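Side-chain contacts in chromosome segregation protein smc (Pyrococcus furiosus, PDB 3KTA), which probably serves chromosome condensation and partitioning, the piece here being the N-terminal part of an ABC-type ATPase head that binds ATP: residues Ile46-Gly51 against Lys56-Ser61; Arg105-Pro108 against Ser112-Trp115; Arg91-Asp96 against Ala133-Asp138. All coordinates share one frame; numbering follows the deposited sequence.

Interaction 1 (Ile46-Gly51 against Lys56-Ser61); sequences ILFVLG and KAMRAS. With AP5 (bis(adenosine)-5'-pentaphosphate), chain E.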
loop_
_atom_site.group_PDB
_atom_site.type_symbol
_atom_site.label_atom_id
_atom_site.label_comp_id
_atom_site.label_asym_id
_atom_site.label_seq_id
_atom_site.Cartn_x
_atom_site.Cartn_y
_atom_site.Cartn_z
ATOM N N ILE A 46 -0.783 -9.769 -3.645
ATOM C CA ILE A 46 0.543 -9.220 -3.381
ATOM C C ILE A 46 1.069 -9.658 -2.009
ATOM O O ILE A 46 2.205 -10.113 -1.899
ATOM C CB ILE A 46 0.547 -7.692 -3.516
ATOM C CG1 ILE A 46 0.185 -7.309 -4.956
ATOM C CG2 ILE A 46 1.911 -7.114 -3.068
ATOM C CD1 ILE A 46 -0.074 -5.818 -5.143
ATOM N N LEU A 47 0.246 -9.531 -0.969
ATOM C CA LEU A 47 0.640 -10.006 0.356
ATOM C C LEU A 47 1.054 -11.482 0.307
ATOM O O LEU A 47 2.058 -11.900 0.923
ATOM C CB LEU A 47 -0.530 -9.864 1.337
ATOM C CG LEU A 47 -0.935 -8.432 1.683
ATOM C CD1 LEU A 47 -2.100 -8.444 2.669
ATOM C CD2 LEU A 47 0.237 -7.688 2.259
ATOM N N PHE A 48 0.265 -12.268 -0.419
ATOM C CA PHE A 48 0.461 -13.718 -0.491
ATOM C C PHE A 48 1.778 -14.080 -1.161
ATOM O O PHE A 48 2.581 -14.847 -0.612
ATOM C CB PHE A 48 -0.705 -14.331 -1.264
ATOM C CG PHE A 48 -0.570 -15.802 -1.522
ATOM C CD1 PHE A 48 -0.790 -16.717 -0.510
ATOM C CD2 PHE A 48 -0.267 -16.263 -2.793
ATOM C CE1 PHE A 48 -0.688 -18.091 -0.763
ATOM C CE2 PHE A 48 -0.175 -17.624 -3.050
ATOM C CZ PHE A 48 -0.388 -18.527 -2.032
ATOM N N VAL A 49 2.004 -13.522 -2.346
ATOM C CA VAL A 49 3.188 -13.902 -3.123
ATOM C C VAL A 49 4.482 -13.406 -2.476
ATOM O O VAL A 49 5.549 -13.995 -2.685
ATOM C CB VAL A 49 3.069 -13.441 -4.594
ATOM C CG1 VAL A 49 3.192 -11.920 -4.701
ATOM C CG2 VAL A 49 4.113 -14.161 -5.459
ATOM N N LEU A 50 4.390 -12.356 -1.661
ATOM C CA LEU A 50 5.560 -11.815 -0.967
ATOM C C LEU A 50 5.791 -12.499 0.378
ATOM O O LEU A 50 6.608 -12.052 1.190
ATOM C CB LEU A 50 5.433 -10.297 -0.779
ATOM C CG LEU A 50 5.328 -9.499 -2.078
ATOM C CD1 LEU A 50 5.247 -7.995 -1.779
ATOM C CD2 LEU A 50 6.477 -9.811 -3.028
ATOM N N GLY A 51 5.051 -13.576 0.615
ATOM C CA GLY A 51 5.376 -14.470 1.718
ATOM C C GLY A 51 4.496 -14.368 2.941
ATOM O O GLY A 51 4.832 -14.912 3.996
ATOM N N LYS A 56 -5.241 -14.355 8.379
ATOM C CA LYS A 56 -6.160 -13.331 8.875
ATOM C C LYS A 56 -5.934 -11.978 8.197
ATOM O O LYS A 56 -6.895 -11.262 7.900
ATOM C CB LYS A 56 -6.039 -13.194 10.395
ATOM N N ALA A 57 -4.674 -11.635 7.936
ATOM C CA ALA A 57 -4.365 -10.371 7.265
ATOM C C ALA A 57 -4.998 -10.331 5.873
ATOM O O ALA A 57 -5.333 -9.257 5.365
ATOM C CB ALA A 57 -2.853 -10.161 7.173
HETATM N N MSE A 58 -5.169 -11.511 5.277
HETATM C CA MSE A 58 -5.727 -11.648 3.939
HETATM C C MSE A 58 -7.191 -12.067 4.024
HETATM O O MSE A 58 -7.797 -12.505 3.031
HETATM C CB MSE A 58 -4.900 -12.657 3.133
HETATM C CG MSE A 58 -3.474 -12.173 2.866
HETATM SE SE MSE A 58 -2.304 -13.466 1.971
HETATM C CE MSE A 58 -1.678 -14.399 3.503
ATOM N N ARG A 59 -7.747 -11.930 5.229
ATOM C CA ARG A 59 -9.164 -12.166 5.483
ATOM C C ARG A 59 -9.585 -13.614 5.230
ATOM O O ARG A 59 -10.686 -13.884 4.754
ATOM C CB ARG A 59 -10.027 -11.186 4.682
ATOM C CG ARG A 59 -9.829 -9.743 5.122
ATOM C CD ARG A 59 -10.534 -8.792 4.198
ATOM N NE ARG A 59 -9.928 -8.833 2.868
ATOM C CZ ARG A 59 -10.610 -8.770 1.734
ATOM N NH1 ARG A 59 -11.930 -8.658 1.747
ATOM N NH2 ARG A 59 -9.961 -8.813 0.581
ATOM N N ALA A 60 -8.688 -14.534 5.561
ATOM C CA ALA A 60 -8.971 -15.960 5.490
ATOM C C ALA A 60 -8.798 -16.574 6.876
ATOM O O ALA A 60 -7.966 -16.118 7.665
ATOM C CB ALA A 60 -8.042 -16.628 4.497
ATOM N N SER A 61 -9.584 -17.602 7.177
ATOM C CA SER A 61 -9.442 -18.297 8.455
ATOM C C SER A 61 -8.146 -19.093 8.456
ATOM O O SER A 61 -7.400 -19.092 9.436
ATOM C CB SER A 61 -10.635 -19.221 8.720
HETATM P PA AP5 E . -17.939 -6.349 2.917
HETATM O O1A AP5 E . -19.385 -6.400 2.466
HETATM O O2A AP5 E . -17.494 -7.637 3.558
HETATM O O3A AP5 E . -16.921 -6.071 1.686
HETATM P PB AP5 E . -17.242 -5.070 0.493
HETATM O O1B AP5 E . -17.983 -3.855 1.015
HETATM O O2B AP5 E . -17.897 -5.758 -0.673
HETATM O O3B AP5 E . -15.675 -4.786 0.236
HETATM P PG AP5 E . -15.194 -3.948 -0.997
HETATM O O1G AP5 E . -16.312 -3.029 -1.451
HETATM O O2G AP5 E . -13.976 -3.212 -0.536
HETATM O O3G AP5 E . -14.999 -5.066 -2.097
HETATM P PD AP5 E . -13.715 -5.425 -2.957
HETATM O O1D AP5 E . -13.909 -4.963 -4.369
HETATM O O2D AP5 E . -12.425 -4.987 -2.308
HETATM O O3D AP5 E . -13.876 -7.032 -2.943
HETATM P PE AP5 E . -12.848 -8.090 -2.277
HETATM O O1E AP5 E . -11.545 -7.989 -3.035
HETATM O O2E AP5 E . -12.793 -7.920 -0.802
HETATM O O5F AP5 E . -17.675 -5.073 3.863
HETATM C C5F AP5 E . -17.943 -5.043 5.253
HETATM C C4F AP5 E . -17.599 -3.684 5.865
HETATM O O4F AP5 E . -16.192 -3.570 5.983
HETATM C C3F AP5 E . -18.038 -2.505 5.007
HETATM O O3F AP5 E . -18.160 -1.356 5.821
HETATM C C2F AP5 E . -16.844 -2.300 4.101
HETATM O O2F AP5 E . -16.739 -0.961 3.666
HETATM C C1F AP5 E . -15.675 -2.693 4.993
HETATM N N9A AP5 E . -14.649 -3.458 4.270
HETATM C C8A AP5 E . -14.776 -4.085 3.060
HETATM N N7A AP5 E . -13.608 -4.701 2.774
HETATM C C5A AP5 E . -12.736 -4.470 3.782
HETATM C C6A AP5 E . -11.417 -4.851 3.985
HETATM N N6A AP5 E . -10.736 -5.474 3.020
HETATM N N1A AP5 E . -10.781 -4.451 5.134
HETATM C C2A AP5 E . -11.442 -3.685 6.077
HETATM N N3A AP5 E . -12.751 -3.303 5.873
HETATM C C4A AP5 E . -13.383 -3.688 4.735
HETATM O O5J AP5 E . -13.584 -9.439 -2.750
HETATM C C5J AP5 E . -14.651 -9.986 -1.997
HETATM C C4J AP5 E . -15.175 -11.176 -2.780
HETATM O O4J AP5 E . -14.138 -12.150 -2.879
HETATM C C3J AP5 E . -16.349 -11.842 -2.054
HETATM O O3J AP5 E . -17.376 -12.090 -2.983
HETATM C C2J AP5 E . -15.741 -13.142 -1.585
HETATM O O2J AP5 E . -16.703 -14.171 -1.417
HETATM C C1J AP5 E . -14.719 -13.420 -2.678
HETATM N N9B AP5 E . -13.762 -14.434 -2.219
HETATM C C8B AP5 E . -12.838 -14.371 -1.211
HETATM N N7B AP5 E . -12.196 -15.560 -1.143
HETATM C C5B AP5 E . -12.714 -16.372 -2.097
HETATM C C6B AP5 E . -12.452 -17.683 -2.473
HETATM N N6B AP5 E . -11.610 -18.428 -1.765
HETATM N N1B AP5 E . -13.172 -18.227 -3.504
HETATM C C2B AP5 E . -14.147 -17.517 -4.170
HETATM N N3B AP5 E . -14.403 -16.216 -3.790
HETATM C C4B AP5 E . -13.697 -15.674 -2.773
#
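M58, modelled as selenomethionine, and L47 run past each other in opposite directions, and this antiparallel slide makes the tight half of the contact. CG of M58 lies 4.0 Å from CD1 of L47 and just as near its CB. The M58 chain then bends at its last torsion (chi3 -87°) where its selenium has come up against the start of F48, with SE 3.7 Å from F48 CB. The selenium also sits near the plane of the F48 ring, at its edge rather than over a face. With its CG anti to the backbone N (chi1 175°), F48 carries the ring onward to F12, V82 and V106. No hydrogen bond crosses between the segments; apolar fit alone joins them here.

Toward solvent the contact thins. A57 offers only its carbonyl O, 4.3 Å from L47 CD1, and R59 makes no contact with 46-51 and reaches instead to the bound dinucleotide. Its NH1 donates to AP5 O2E at 2.8 Å (154°), with the oxygen in the guanidinium plane, while NH2 adds a weak bond to the same atom and a salt bridge to D44. AP5 N6A, from the adenosine at the opposite end of the ligand, lies over one face, 3.3 Å above the plane and toward its rim. One guanidinium thus meets both ends of AP5.

G51, at positive phi, closes the helix in a Schellman motif. The whole illustrates how the helix following a Walker A P-loop, here 39-49, is backed by a loop that lends an arginine to the nucleotide site of an ABC ATPase.

Interaction 2 (Arg105-Pro108 against Ser112-Trp115); sequences RVYP and SSYW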
loop_
_atom_site.group_PDB
_atom_site.type_symbol
_atom_site.label_atom_id
_atom_site.label_comp_id
_atom_site.label_asym_id
_atom_site.label_seq_id
_atom_site.Cartn_x
_atom_site.Cartn_y
_atom_site.Cartn_z
ATOM N N ARG A 105 2.624 -21.009 -4.541
ATOM C CA ARG A 105 1.447 -21.842 -4.747
ATOM C C ARG A 105 1.075 -22.466 -3.407
ATOM O O ARG A 105 1.934 -23.005 -2.714
ATOM C CB ARG A 105 1.754 -22.926 -5.789
ATOM C CG ARG A 105 0.624 -23.898 -6.038
ATOM C CD ARG A 105 1.057 -25.001 -6.997
ATOM N NE ARG A 105 1.305 -24.526 -8.352
ATOM C CZ ARG A 105 1.610 -25.327 -9.369
ATOM N NH1 ARG A 105 1.714 -26.630 -9.163
ATOM N NH2 ARG A 105 1.822 -24.832 -10.579
ATOM N N VAL A 106 -0.196 -22.375 -3.022
ATOM C CA VAL A 106 -0.652 -23.029 -1.797
ATOM C C VAL A 106 -1.645 -24.134 -2.137
ATOM O O VAL A 106 -2.504 -23.964 -2.996
ATOM C CB VAL A 106 -1.309 -22.040 -0.809
ATOM C CG1 VAL A 106 -2.568 -21.441 -1.415
ATOM C CG2 VAL A 106 -1.627 -22.739 0.499
ATOM N N TYR A 107 -1.521 -25.262 -1.446
ATOM C CA TYR A 107 -2.377 -26.417 -1.679
ATOM C C TYR A 107 -3.465 -26.548 -0.624
ATOM O O TYR A 107 -3.381 -25.938 0.438
ATOM C CB TYR A 107 -1.524 -27.688 -1.713
ATOM C CG TYR A 107 -0.674 -27.788 -2.953
ATOM C CD1 TYR A 107 0.607 -27.252 -2.988
ATOM C CD2 TYR A 107 -1.161 -28.393 -4.101
ATOM C CE1 TYR A 107 1.382 -27.341 -4.131
ATOM C CE2 TYR A 107 -0.397 -28.488 -5.241
ATOM C CZ TYR A 107 0.877 -27.960 -5.252
ATOM O OH TYR A 107 1.637 -28.058 -6.394
ATOM N N PRO A 108 -4.494 -27.365 -0.912
ATOM C CA PRO A 108 -5.593 -27.551 0.041
ATOM C C PRO A 108 -5.139 -27.971 1.441
ATOM O O PRO A 108 -5.856 -27.716 2.407
ATOM C CB PRO A 108 -6.434 -28.645 -0.616
ATOM C CG PRO A 108 -6.192 -28.479 -2.066
ATOM C CD PRO A 108 -4.762 -28.031 -2.198
ATOM N N SER A 112 2.903 -24.563 1.106
ATOM C CA SER A 112 3.245 -23.657 0.022
ATOM C C SER A 112 4.539 -24.055 -0.670
ATOM O O SER A 112 5.508 -24.449 -0.017
ATOM C CB SER A 112 3.398 -22.221 0.540
ATOM O OG SER A 112 2.143 -21.578 0.679
ATOM N N SER A 113 4.546 -23.921 -1.992
ATOM C CA SER A 113 5.742 -24.065 -2.805
ATOM C C SER A 113 6.100 -22.688 -3.354
ATOM O O SER A 113 5.207 -21.884 -3.628
ATOM C CB SER A 113 5.483 -25.019 -3.968
ATOM O OG SER A 113 5.149 -26.312 -3.486
ATOM N N TYR A 114 7.397 -22.421 -3.510
ATOM C CA TYR A 114 7.864 -21.145 -4.039
ATOM C C TYR A 114 8.844 -21.331 -5.203
ATOM O O TYR A 114 9.573 -22.330 -5.262
ATOM C CB TYR A 114 8.593 -20.350 -2.947
ATOM C CG TYR A 114 7.726 -19.802 -1.834
ATOM C CD1 TYR A 114 7.404 -20.580 -0.731
ATOM C CD2 TYR A 114 7.256 -18.494 -1.874
ATOM C CE1 TYR A 114 6.616 -20.077 0.297
ATOM C CE2 TYR A 114 6.473 -17.979 -0.838
ATOM C CZ TYR A 114 6.161 -18.776 0.235
ATOM O OH TYR A 114 5.391 -18.275 1.258
ATOM N N TRP A 115 8.867 -20.360 -6.114
ATOM C CA TRP A 115 9.845 -20.309 -7.203
ATOM C C TRP A 115 10.432 -18.913 -7.255
ATOM O O TRP A 115 9.735 -17.933 -7.005
ATOM C CB TRP A 115 9.207 -20.593 -8.564
ATOM C CG TRP A 115 8.669 -21.980 -8.754
ATOM C CD1 TRP A 115 9.230 -22.975 -9.501
ATOM C CD2 TRP A 115 7.458 -22.519 -8.214
ATOM N NE1 TRP A 115 8.443 -24.103 -9.456
ATOM C CE2 TRP A 115 7.352 -23.850 -8.667
ATOM C CE3 TRP A 115 6.449 -22.006 -7.390
ATOM C CZ2 TRP A 115 6.281 -24.673 -8.318
ATOM C CZ3 TRP A 115 5.394 -22.818 -7.043
ATOM C CH2 TRP A 115 5.312 -24.141 -7.509
HETATM O O HOH W 1 4.425 -27.766 -6.184
#
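W115 brings the six-membered half of its indole against R105, meeting it at two levels. The rim of the indole turns its edge to the start of the arginine chain, CZ3 being 3.9 Å from R105 CB, and farther out CH2 stands 4.1 Å above one face of the guanidinium. The two planes are 51° apart, too steep for a parallel stack. The first torsion of R105 sets CG opposite the backbone N (chi1 177°), and a bend at chi3 swings the head toward Y107, where NH1 donates to OH at 3.1 Å, nearly straight (167°) and in the guanidinium plane. NE forms a salt bridge with E81. A leucine in place of R105 would probably leave the E81 carboxylate without its charged mate and the Y107 hydroxyl without this donor.

Beneath these side chains lies an antiparallel beta hairpin of strands 99-106 and 112-116. R105 and S113 form a hydrogen-bonded pair of it, with R105 N to S113 O and S113 N to R105 O both at 2.9 Å; V106 and S112 follow as a non-hydrogen-bonded pair. On the face shared by R105 and S113, a water bridges Y107 OH (2.8 Å) and S113 OG (3.1 Å), while that serine oxygen lies at the edge of the tyrosine ring. On the other face, S112 OG rests 3.8 Å from V106 CB and has its hydrogen-bond partner in R104.

Interaction 3 (Arg91-Asp96 against Ala133-Asp138); sequences RGFPID and AMISPD
A133 places its methyl group over one face of the F93 ring, a CH-pi contact with CB 3.8 Å from the ring centroid and 18° off the normal. The methyl is displaced toward the CD2 side of the ring, 3.6 Å from that atom. I135 adds its CD1 at 3.9 Å from F93 CZ, the two side chains crossing at about a right angle. On the same side of the ring as the methyl, the backbones also meet: A133 CA makes a CA-H...O contact with G92 O at 3.5 Å.

In the next shell, N88 holds the backbone N of F93, and an inverse gamma turn centred on P94 follows, with I95 N bonded to F93 O. The loop is tied across its ends by R91, whose NH2 (3.0 Å) and NE both grip OD1 of D96 side-on, in the guanidinium plane; NE takes the anti lone pair. NH1 turns instead to D98 and N88. F86, V100 and L130 enclose F93 further.

On the other segment, M134 at positive phi completes a Schellman motif ending helix 123-132, a helix C-terminus packed onto the loop between strands 80-87 and 99-106.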
loop_
_atom_site.group_PDB
_atom_site.type_symbol
_atom_site.label_atom_id
_atom_site.label_comp_id
_atom_site.label_asym_id
_atom_site.label_seq_id
_atom_site.Cartn_x
_atom_site.Cartn_y
_atom_site.Cartn_z
ATOM N N ARG A 91 18.566 -2.944 -10.414
ATOM C CA ARG A 91 19.320 -3.858 -9.557
ATOM C C ARG A 91 19.036 -3.652 -8.069
ATOM O O ARG A 91 19.902 -3.854 -7.217
ATOM C CB ARG A 91 20.826 -3.803 -9.874
ATOM C CG ARG A 91 21.141 -4.326 -11.279
ATOM C CD ARG A 91 20.734 -5.791 -11.400
ATOM N NE ARG A 91 21.213 -6.434 -12.621
ATOM C CZ ARG A 91 20.580 -6.428 -13.793
ATOM N NH1 ARG A 91 19.414 -5.805 -13.940
ATOM N NH2 ARG A 91 21.116 -7.056 -14.835
ATOM N N GLY A 92 17.797 -3.273 -7.759
ATOM C CA GLY A 92 17.367 -3.236 -6.379
ATOM C C GLY A 92 17.449 -4.617 -5.746
ATOM O O GLY A 92 17.838 -4.743 -4.587
ATOM N N PHE A 93 17.061 -5.649 -6.491
ATOM C CA PHE A 93 17.254 -7.026 -6.041
ATOM C C PHE A 93 18.703 -7.401 -6.308
ATOM O O PHE A 93 19.245 -7.086 -7.379
ATOM C CB PHE A 93 16.372 -8.011 -6.821
ATOM C CG PHE A 93 14.913 -7.944 -6.474
ATOM C CD1 PHE A 93 14.047 -7.162 -7.220
ATOM C CD2 PHE A 93 14.405 -8.686 -5.427
ATOM C CE1 PHE A 93 12.694 -7.106 -6.915
ATOM C CE2 PHE A 93 13.054 -8.632 -5.115
ATOM C CZ PHE A 93 12.205 -7.830 -5.854
ATOM N N PRO A 94 19.328 -8.096 -5.353
ATOM C CA PRO A 94 20.712 -8.551 -5.527
ATOM C C PRO A 94 20.778 -9.778 -6.432
ATOM O O PRO A 94 21.311 -10.829 -6.053
ATOM C CB PRO A 94 21.142 -8.897 -4.106
ATOM C CG PRO A 94 19.872 -9.330 -3.433
ATOM C CD PRO A 94 18.778 -8.466 -4.036
ATOM N N ILE A 95 20.220 -9.628 -7.627
ATOM C CA ILE A 95 20.158 -10.682 -8.630
ATOM C C ILE A 95 20.490 -10.026 -9.962
ATOM O O ILE A 95 19.906 -8.993 -10.301
ATOM C CB ILE A 95 18.745 -11.289 -8.727
ATOM C CG1 ILE A 95 18.351 -11.972 -7.414
ATOM C CG2 ILE A 95 18.655 -12.275 -9.892
ATOM C CD1 ILE A 95 16.905 -12.443 -7.391
ATOM N N ASP A 96 21.427 -10.611 -10.707
ATOM C CA ASP A 96 21.903 -10.005 -11.944
ATOM C C ASP A 96 20.963 -10.289 -13.105
ATOM O O ASP A 96 21.371 -10.843 -14.129
ATOM C CB ASP A 96 23.317 -10.500 -12.279
ATOM C CG ASP A 96 24.000 -9.647 -13.336
ATOM O OD1 ASP A 96 23.444 -8.594 -13.710
ATOM O OD2 ASP A 96 25.096 -10.028 -13.794
ATOM N N ALA A 133 15.954 -6.000 -1.137
ATOM C CA ALA A 133 15.378 -5.072 -2.105
ATOM C C ALA A 133 14.490 -4.029 -1.441
ATOM O O ALA A 133 13.899 -3.185 -2.121
ATOM C CB ALA A 133 14.571 -5.847 -3.139
HETATM N N MSE A 134 14.377 -4.110 -0.116
HETATM C CA MSE A 134 13.575 -3.174 0.667
HETATM C C MSE A 134 12.061 -3.374 0.496
HETATM O O MSE A 134 11.312 -2.400 0.442
HETATM C CB MSE A 134 13.961 -1.730 0.318
HETATM C CG MSE A 134 14.335 -0.889 1.515
HETATM SE SE MSE A 134 16.126 -1.279 2.152
HETATM C CE MSE A 134 17.140 -0.248 0.856
ATOM N N ILE A 135 11.627 -4.635 0.424
ATOM C CA ILE A 135 10.216 -5.011 0.234
ATOM C C ILE A 135 9.777 -6.065 1.263
ATOM O O ILE A 135 10.499 -7.027 1.499
ATOM C CB ILE A 135 10.007 -5.594 -1.194
ATOM C CG1 ILE A 135 10.346 -4.553 -2.262
ATOM C CG2 ILE A 135 8.580 -6.121 -1.371
ATOM C CD1 ILE A 135 10.395 -5.098 -3.675
ATOM N N SER A 136 8.604 -5.891 1.883
ATOM C CA SER A 136 8.066 -6.906 2.802
ATOM C C SER A 136 6.539 -6.964 2.778
ATOM O O SER A 136 5.884 -5.973 2.488
ATOM C CB SER A 136 8.549 -6.659 4.240
ATOM O OG SER A 136 7.961 -5.490 4.790
ATOM N N PRO A 137 5.964 -8.132 3.097
ATOM C CA PRO A 137 4.500 -8.265 3.106
ATOM C C PRO A 137 3.820 -7.188 3.956
ATOM O O PRO A 137 2.700 -6.774 3.651
ATOM C CB PRO A 137 4.276 -9.641 3.745
ATOM C CG PRO A 137 5.537 -10.396 3.486
ATOM C CD PRO A 137 6.649 -9.389 3.451
ATOM N N ASP A 138 4.498 -6.721 4.999
ATOM C CA ASP A 138 3.850 -5.841 5.969
ATOM C C ASP A 138 4.557 -4.510 6.222
ATOM O O ASP A 138 4.439 -3.940 7.309
ATOM C CB ASP A 138 3.652 -6.583 7.291
ATOM C CG ASP A 138 4.911 -7.278 7.755
ATOM O OD1 ASP A 138 6.009 -6.830 7.358
ATOM O OD2 ASP A 138 4.808 -8.273 8.507
#

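Overall arrangement
Along the chain, interaction 1 closes first; interaction 2 is then nested within the loop that interaction 3 closes. Centres of interactions 1 and 2 are about 13 Å apart, those of 1 and 3 about 19 Å, and those of 2 and 3 about 21 Å. Interaction 1 is the middle term: F48 CZ packs 3.7 Å from V106 CG1 of the hairpin, and L50 CD1 lies 3.8 Å from I135 CG2, whereas interactions 2 and 3 do not touch. Strand 99-106 belongs to the hairpin and also lines the pocket of F93. The P-loop helix is thereby packed against the antiparallel sheet and the segment after helix 123-132, within one ATPase lobe.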